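Local coordinates for SPCC18.06c protein (Schizosaccharomyces pombe, PDB 2P51), which removes poly(A) tails from mRNA as a metal-dependent 3'-exoribonuclease, the catalytic component of the CCR4-NOT core complex, at residues Y73-K84 and K178-Y189; E125-D133 and I232-S240. All blocks are in the same frame, centred on the assembly; numbering follows the deposited sequence.

Contact 1. Residues Y73-K84 and K178-Y189; sequences YQTLRANVDSLK and KAMTQIPLPAEY
Asp81 OD1 is gripped from two directions: Leu185 N donates to it at 2.8 Å on the syn lone pair, with an N-H...O angle of 165°, and a water that also donates to Ile183 O bonds to it. The second carboxylate oxygen, OD2, accepts from another water, which donates to Leu185 O and accepts from Arg77 NE. One aspartate thus fixes both backbone polar groups of Leu185, one directly and one through water.

Arg77 runs out nearly straight from CG to NE and lays a guanidinium face over Ala187, whose CA lies 3.6 Å above its plane. In that plane NH1 donates to Gln74 OE1 at 3.0 Å, holding the Gln74 amide so that NE2 meets Ala187 O at 2.7 Å and 174°, almost in line with the carbonyl. A leucine in place of Arg77 would probably leave Gln74 OE1 and the bridging water without their donor, so that the Gln74 amide is held only through NE2, and strip the flat group from Ala187.

Tyr73 OH donates to Pro186 O at 2.6 Å. With its CG anti to the backbone N (chi1 179°), the ring reaches over to the backbone of 186-189, and Tyr189 CA packs over one face while the Tyr189 ring turns an edge to it, an offset edge-to-face pair. At the far end, extended Lys178 brings NZ to Val80 O at 2.8 Å. Between these polar ends Leu185 CD1 packs against Val80 CG1 at 3.9 Å and against Leu76 CD2. Side chains of helix 69-82 thus hold the link between helices 170-181 and 189-199, while Lys178, near the end of helix 170-181, reaches back to the main chain of helix 69-82, at the periphery of the DEDD nuclease fold.

Contact 2. Residues E125-D133 and I232-S240; sequences ELLTKSGID and IGPQHQAGS
This is a small, mixed contact between the C-terminal end of helix 121-129 and the loop leading into helix 238-257, beside the metal-binding centre; it buries 327 Å² in all. Its apolar half is the packing of Leu126 and Leu127 on the His236 ring, which is met in two ways: Leu126 lies over one face, with CG 3.9 Å from the ring centroid and 14° off the normal, while Leu127 CD2 comes to the edge, 3.4 Å from His236 CD2. Leu126 reaches that face because its CG is anti to the backbone N (chi1 177°).

Helix 121-129 ends in a Schellman motif, with Gly131 at positive phi, Ile132 N bonded back to Leu127 O and Gly131 N to Thr128 O, and the loop opposite makes a type II beta turn from Pro234 to Gln237. Gln237 reaches from this turn to the helix end: NE2 donates to Ser130 O at 2.8 Å, a bent bond of 150°. A water joins Ser130 O to Gln235 O, and another links Gly131 O to Gln237 NE2. Gln237 OE1 is held by Gln87, fixing the amide from its other end.

Ser130 OG turns back to Leu126 O at 2.8 Å and touches His236 CB at 3.5 Å. The His236 side chain also packs against Glu53, a ligand of one magnesium ion, and His236 N donates to Asp241, another ligand of that ion.

In the fold
The two contacts lie about 24 Å apart between centres, with nearest atoms about 8 Å apart and no touch. Along the chain their segments alternate, 73-84, 125-133, 178-189 and 232-240, so each contact joins parts roughly a hundred residues apart and the two connections cross. Contact 1 joins helix 69-82 to the end of helix 170-181, which carries Asp172, and the link after it; contact 2 joins the end of helix 121-129 to the loop before helix 238-257, which carries Asp241. Strand 47-53 supplies Asp51 and Glu53. The two magnesium ions thus take ligands from the sheet and from helices that the contacts adjoin and probably help to place, contact 2 lying nearer the metals.

Contact 1. Residues Y73-K84 and K178-Y189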
# COMPACT_ATOMS: atom_id res chain seq x y z
N TYR A 73 11.21 10.56 8.31
CA TYR A 73 9.87 11.10 8.24
C TYR A 73 9.86 12.42 7.47
O TYR A 73 8.99 12.66 6.59
CB TYR A 73 9.19 11.30 9.61
CG TYR A 73 7.81 11.89 9.38
CD1 TYR A 73 6.81 11.14 8.76
CD2 TYR A 73 7.50 13.19 9.76
CE1 TYR A 73 5.53 11.61 8.52
CE2 TYR A 73 6.21 13.69 9.51
CZ TYR A 73 5.23 12.92 8.90
OH TYR A 73 3.97 13.43 8.67
N GLN A 74 10.80 13.34 7.72
CA GLN A 74 10.80 14.60 6.99
C GLN A 74 11.08 14.40 5.51
O GLN A 74 10.58 15.19 4.69
CB GLN A 74 11.81 15.56 7.61
CG GLN A 74 11.53 15.98 9.06
CD GLN A 74 10.10 16.45 9.25
OE1 GLN A 74 9.51 17.09 8.38
NE2 GLN A 74 9.48 16.15 10.38
N THR A 75 11.85 13.38 5.12
CA THR A 75 12.02 13.05 3.70
C THR A 75 10.71 12.60 3.07
O THR A 75 10.28 13.05 2.00
CB THR A 75 13.07 11.93 3.49
OG1 THR A 75 14.35 12.47 3.86
CG2 THR A 75 13.21 11.57 2.03
N LEU A 76 10.06 11.67 3.77
CA LEU A 76 8.77 11.16 3.31
C LEU A 76 7.78 12.31 3.11
O LEU A 76 7.10 12.43 2.10
CB LEU A 76 8.32 10.13 4.34
CG LEU A 76 7.00 9.40 4.31
CD1 LEU A 76 7.11 8.15 5.19
CD2 LEU A 76 5.82 10.25 4.74
N ARG A 77 7.64 13.14 4.15
CA ARG A 77 6.64 14.21 4.13
C ARG A 77 6.86 15.13 2.96
O ARG A 77 5.96 15.53 2.23
CB ARG A 77 6.78 14.94 5.48
CG ARG A 77 5.89 16.14 5.72
CD ARG A 77 6.41 16.90 6.96
NE ARG A 77 5.86 18.24 6.93
CZ ARG A 77 6.40 19.35 7.37
NH1 ARG A 77 7.62 19.33 7.91
NH2 ARG A 77 5.69 20.47 7.24
N ALA A 78 8.11 15.53 2.72
CA ALA A 78 8.44 16.44 1.63
C ALA A 78 8.04 15.83 0.31
O ALA A 78 7.49 16.50 -0.57
CB ALA A 78 9.94 16.78 1.64
N ASN A 79 8.33 14.55 0.11
CA ASN A 79 8.07 13.96 -1.21
C ASN A 79 6.62 13.53 -1.39
O ASN A 79 6.04 13.78 -2.46
CB ASN A 79 9.04 12.76 -1.45
CG ASN A 79 10.45 13.30 -1.71
OD1 ASN A 79 10.75 13.62 -2.86
ND2 ASN A 79 11.29 13.42 -0.70
N VAL A 80 6.04 12.91 -0.36
CA VAL A 80 4.65 12.46 -0.50
C VAL A 80 3.75 13.66 -0.69
O VAL A 80 2.80 13.60 -1.50
CB VAL A 80 4.20 11.60 0.69
CG1 VAL A 80 2.72 11.29 0.58
CG2 VAL A 80 4.98 10.29 0.78
N ASP A 81 4.01 14.74 0.04
CA ASP A 81 3.13 15.90 -0.14
C ASP A 81 3.18 16.43 -1.59
O ASP A 81 2.16 16.96 -2.03
CB ASP A 81 3.55 17.08 0.73
CG ASP A 81 3.04 17.05 2.16
OD1 ASP A 81 2.18 16.23 2.54
OD2 ASP A 81 3.53 17.92 2.92
N SER A 82 4.34 16.30 -2.25
CA SER A 82 4.58 16.96 -3.51
C SER A 82 4.36 16.16 -4.78
O SER A 82 4.15 16.72 -5.85
CB SER A 82 6.05 17.47 -3.52
OG SER A 82 6.03 18.66 -2.72
N LEU A 83 4.40 14.84 -4.64
CA LEU A 83 4.39 13.96 -5.78
C LEU A 83 3.10 13.15 -5.78
O LEU A 83 2.71 12.61 -4.73
CB LEU A 83 5.57 12.98 -5.76
CG LEU A 83 6.98 13.62 -5.78
CD1 LEU A 83 8.05 12.52 -5.82
CD2 LEU A 83 7.11 14.56 -6.97
N LYS A 84 2.48 13.11 -6.93
CA LYS A 84 1.17 12.44 -6.99
C LYS A 84 1.25 10.93 -7.03
O LYS A 84 2.08 10.31 -7.70
CB LYS A 84 0.43 12.92 -8.25
CG LYS A 84 0.04 14.40 -8.17
CD LYS A 84 -0.58 14.79 -9.52
CE LYS A 84 -1.05 16.25 -9.35
NZ LYS A 84 -1.74 16.67 -10.59
N LYS A 178 -2.76 10.89 2.80
CA LYS A 178 -2.86 12.08 1.94
C LYS A 178 -4.13 12.05 1.10
O LYS A 178 -4.87 13.01 0.93
CB LYS A 178 -1.62 12.16 1.03
CG LYS A 178 -1.71 13.16 -0.09
CD LYS A 178 -0.45 13.16 -0.97
CE LYS A 178 -0.56 14.22 -2.09
NZ LYS A 178 0.56 14.00 -3.08
N ALA A 179 -4.45 10.90 0.50
CA ALA A 179 -5.65 10.78 -0.31
C ALA A 179 -6.87 11.04 0.56
O ALA A 179 -7.77 11.83 0.21
CB ALA A 179 -5.74 9.41 -0.94
N MET A 180 -6.95 10.39 1.73
CA MET A 180 -8.17 10.57 2.51
C MET A 180 -8.32 11.97 3.09
O MET A 180 -9.45 12.41 3.25
CB MET A 180 -8.18 9.53 3.65
CG MET A 180 -8.48 8.14 3.07
SD MET A 180 -8.62 6.90 4.38
CE MET A 180 -6.99 6.99 5.10
N THR A 181 -7.22 12.65 3.42
CA THR A 181 -7.34 13.93 4.13
C THR A 181 -7.26 15.15 3.23
O THR A 181 -7.75 16.22 3.62
CB THR A 181 -6.25 14.07 5.22
OG1 THR A 181 -4.95 14.04 4.62
CG2 THR A 181 -6.28 12.92 6.22
N GLN A 182 -6.63 14.97 2.07
CA GLN A 182 -6.44 16.02 1.07
C GLN A 182 -5.73 17.26 1.58
O GLN A 182 -6.02 18.38 1.12
CB GLN A 182 -7.80 16.43 0.52
CG GLN A 182 -8.48 15.33 -0.30
CD GLN A 182 -7.77 15.06 -1.62
OE1 GLN A 182 -7.50 15.98 -2.40
NE2 GLN A 182 -7.48 13.78 -1.85
N ILE A 183 -4.79 17.09 2.50
CA ILE A 183 -4.07 18.23 3.03
C ILE A 183 -2.63 17.79 3.22
O ILE A 183 -2.40 16.57 3.19
CB ILE A 183 -4.62 18.67 4.39
CG1 ILE A 183 -4.74 17.47 5.36
CG2 ILE A 183 -5.95 19.40 4.28
CD1 ILE A 183 -5.19 17.90 6.76
N PRO A 184 -1.68 18.70 3.40
CA PRO A 184 -0.30 18.32 3.72
C PRO A 184 -0.24 17.40 4.92
O PRO A 184 -1.07 17.48 5.85
CB PRO A 184 0.37 19.64 4.08
CG PRO A 184 -0.47 20.68 3.37
CD PRO A 184 -1.89 20.16 3.31
N LEU A 185 0.74 16.50 4.96
CA LEU A 185 0.88 15.59 6.10
C LEU A 185 1.28 16.37 7.35
O LEU A 185 1.83 17.51 7.32
CB LEU A 185 1.91 14.50 5.77
CG LEU A 185 1.54 13.55 4.64
CD1 LEU A 185 2.80 12.83 4.14
CD2 LEU A 185 0.48 12.56 5.12
N PRO A 186 1.01 15.78 8.52
CA PRO A 186 1.48 16.44 9.77
C PRO A 186 2.99 16.70 9.76
O PRO A 186 3.83 16.01 9.14
CB PRO A 186 1.06 15.41 10.83
CG PRO A 186 -0.10 14.69 10.21
CD PRO A 186 0.26 14.54 8.75
N ALA A 187 3.45 17.74 10.46
CA ALA A 187 4.85 18.16 10.48
C ALA A 187 5.76 17.19 11.23
O ALA A 187 6.95 17.05 10.93
CB ALA A 187 4.98 19.54 11.12
N GLU A 188 5.21 16.52 12.24
CA GLU A 188 5.97 15.60 13.08
C GLU A 188 5.37 14.19 13.04
O GLU A 188 4.15 14.05 12.90
CB GLU A 188 6.01 16.10 14.51
CG GLU A 188 6.71 17.45 14.67
CD GLU A 188 8.17 17.21 15.03
OE1 GLU A 188 9.03 17.30 14.13
OE2 GLU A 188 8.43 16.91 16.22
N TYR A 189 6.25 13.19 13.16
CA TYR A 189 5.84 11.80 13.03
C TYR A 189 4.80 11.45 14.08
O TYR A 189 3.87 10.71 13.78
CB TYR A 189 7.00 10.79 13.13
CG TYR A 189 6.53 9.34 12.97
CD1 TYR A 189 6.09 8.86 11.75
CD2 TYR A 189 6.51 8.44 14.04
CE1 TYR A 189 5.66 7.54 11.61
CE2 TYR A 189 6.09 7.12 13.93
CZ TYR A 189 5.66 6.67 12.69
OH TYR A 189 5.23 5.36 12.55
O HOH W 1 3.42 18.66 5.39
O HOH W 2 -0.22 15.66 1.48
O HOH W 3 0.32 16.09 -4.84

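Contact 2. Residues E125-D133 and I232-S240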
# COMPACT_ATOMS: atom_id res chain seq x y z
N GLU A 125 10.60 5.75 -15.60
CA GLU A 125 11.15 4.74 -16.50
C GLU A 125 10.92 3.35 -15.93
O GLU A 125 10.55 2.39 -16.62
CB GLU A 125 12.66 4.96 -16.75
CG GLU A 125 13.16 3.90 -17.72
CD GLU A 125 12.54 3.99 -19.10
OE1 GLU A 125 12.34 2.92 -19.73
OE2 GLU A 125 12.25 5.13 -19.51
N LEU A 126 11.16 3.20 -14.64
CA LEU A 126 10.95 1.87 -14.00
C LEU A 126 9.49 1.47 -14.09
O LEU A 126 9.18 0.30 -14.39
CB LEU A 126 11.36 1.95 -12.55
CG LEU A 126 11.18 0.73 -11.64
CD1 LEU A 126 11.96 -0.50 -12.15
CD2 LEU A 126 11.69 1.10 -10.25
N LEU A 127 8.60 2.44 -13.83
CA LEU A 127 7.17 2.09 -13.89
C LEU A 127 6.73 1.74 -15.30
O LEU A 127 5.91 0.85 -15.57
CB LEU A 127 6.34 3.26 -13.31
CG LEU A 127 6.44 3.37 -11.78
CD1 LEU A 127 5.92 4.72 -11.28
CD2 LEU A 127 5.70 2.22 -11.05
N THR A 128 7.26 2.48 -16.28
CA THR A 128 6.98 2.21 -17.68
C THR A 128 7.42 0.81 -18.06
O THR A 128 6.65 0.03 -18.67
CB THR A 128 7.66 3.25 -18.59
OG1 THR A 128 7.13 4.54 -18.24
CG2 THR A 128 7.33 3.02 -20.06
N LYS A 129 8.65 0.47 -17.72
CA LYS A 129 9.15 -0.88 -18.03
C LYS A 129 8.33 -1.94 -17.30
O LYS A 129 8.22 -3.08 -17.77
CB LYS A 129 10.64 -1.00 -17.69
CG LYS A 129 11.53 -0.24 -18.67
CD LYS A 129 12.97 -0.69 -18.53
CE LYS A 129 13.92 -0.12 -19.57
NZ LYS A 129 14.44 1.22 -19.21
N SER A 130 7.76 -1.59 -16.16
CA SER A 130 6.99 -2.53 -15.33
C SER A 130 5.56 -2.67 -15.82
O SER A 130 4.83 -3.51 -15.27
CB SER A 130 7.02 -2.09 -13.87
OG SER A 130 8.35 -2.18 -13.38
N GLY A 131 5.17 -1.85 -16.82
CA GLY A 131 3.87 -1.98 -17.44
C GLY A 131 2.83 -0.90 -17.23
O GLY A 131 1.66 -0.95 -17.69
N ILE A 132 3.15 0.19 -16.54
CA ILE A 132 2.23 1.33 -16.41
C ILE A 132 1.96 1.97 -17.75
O ILE A 132 2.89 2.27 -18.52
CB ILE A 132 2.80 2.41 -15.45
CG1 ILE A 132 3.03 1.90 -14.02
CG2 ILE A 132 1.92 3.65 -15.43
CD1 ILE A 132 1.79 1.42 -13.34
N ASP A 133 0.67 2.18 -17.99
CA ASP A 133 0.19 2.87 -19.21
C ASP A 133 -0.05 4.33 -18.90
O ASP A 133 -1.15 4.77 -18.55
CB ASP A 133 -1.05 2.12 -19.71
CG ASP A 133 -1.60 2.67 -20.99
OD1 ASP A 133 -1.18 3.75 -21.48
OD2 ASP A 133 -2.50 2.02 -21.60
N ILE A 232 1.85 -13.63 -8.77
CA ILE A 232 0.90 -13.54 -9.85
C ILE A 232 0.96 -12.10 -10.34
O ILE A 232 0.83 -11.19 -9.51
CB ILE A 232 -0.52 -13.89 -9.36
CG1 ILE A 232 -0.70 -15.36 -8.94
CG2 ILE A 232 -1.57 -13.50 -10.40
CD1 ILE A 232 -2.09 -15.88 -8.74
N GLY A 233 1.15 -11.79 -11.62
CA GLY A 233 1.13 -10.39 -12.06
C GLY A 233 2.55 -9.86 -12.06
O GLY A 233 3.54 -10.50 -11.67
N PRO A 234 2.61 -8.62 -12.56
CA PRO A 234 3.88 -7.93 -12.76
C PRO A 234 4.51 -7.35 -11.48
O PRO A 234 3.85 -6.62 -10.75
CB PRO A 234 3.51 -6.79 -13.73
CG PRO A 234 2.03 -6.59 -13.55
CD PRO A 234 1.43 -7.87 -13.05
N GLN A 235 5.79 -7.64 -11.22
CA GLN A 235 6.53 -6.97 -10.16
C GLN A 235 6.52 -5.46 -10.39
O GLN A 235 6.59 -4.93 -11.51
CB GLN A 235 7.94 -7.53 -10.11
CG GLN A 235 8.84 -7.00 -9.01
CD GLN A 235 10.09 -7.83 -8.79
OE1 GLN A 235 10.81 -7.54 -7.83
NE2 GLN A 235 10.42 -8.81 -9.61
N HIS A 236 6.44 -4.72 -9.28
CA HIS A 236 6.51 -3.27 -9.32
C HIS A 236 5.25 -2.72 -9.95
O HIS A 236 5.28 -1.61 -10.51
CB HIS A 236 7.82 -2.82 -10.01
CG HIS A 236 8.22 -1.47 -9.52
ND1 HIS A 236 9.19 -1.31 -8.55
CD2 HIS A 236 7.76 -0.23 -9.84
CE1 HIS A 236 9.32 -0.01 -8.28
NE2 HIS A 236 8.47 0.68 -9.07
N GLN A 237 4.14 -3.45 -9.81
CA GLN A 237 2.81 -2.90 -10.01
C GLN A 237 2.04 -3.13 -8.71
O GLN A 237 2.23 -4.21 -8.12
CB GLN A 237 2.04 -3.44 -11.24
CG GLN A 237 2.68 -2.83 -12.52
CD GLN A 237 1.70 -2.74 -13.66
OE1 GLN A 237 0.58 -2.24 -13.56
NE2 GLN A 237 2.06 -3.27 -14.85
N ALA A 238 1.25 -2.15 -8.27
CA ALA A 238 0.79 -2.22 -6.86
C ALA A 238 -0.16 -3.38 -6.62
O ALA A 238 -0.16 -3.93 -5.51
CB ALA A 238 0.16 -0.93 -6.42
N GLY A 239 -0.99 -3.77 -7.58
CA GLY A 239 -1.90 -4.88 -7.42
C GLY A 239 -1.16 -6.15 -7.11
O GLY A 239 -1.40 -6.85 -6.10
N SER A 240 -0.19 -6.50 -7.94
CA SER A 240 0.61 -7.71 -7.79
C SER A 240 1.45 -7.63 -6.54
O SER A 240 1.55 -8.62 -5.78
CB SER A 240 1.49 -7.84 -9.05
OG SER A 240 2.33 -8.98 -8.90
O HOH W 4 6.61 -5.54 -14.13
O HOH W 5 1.10 -4.10 -17.63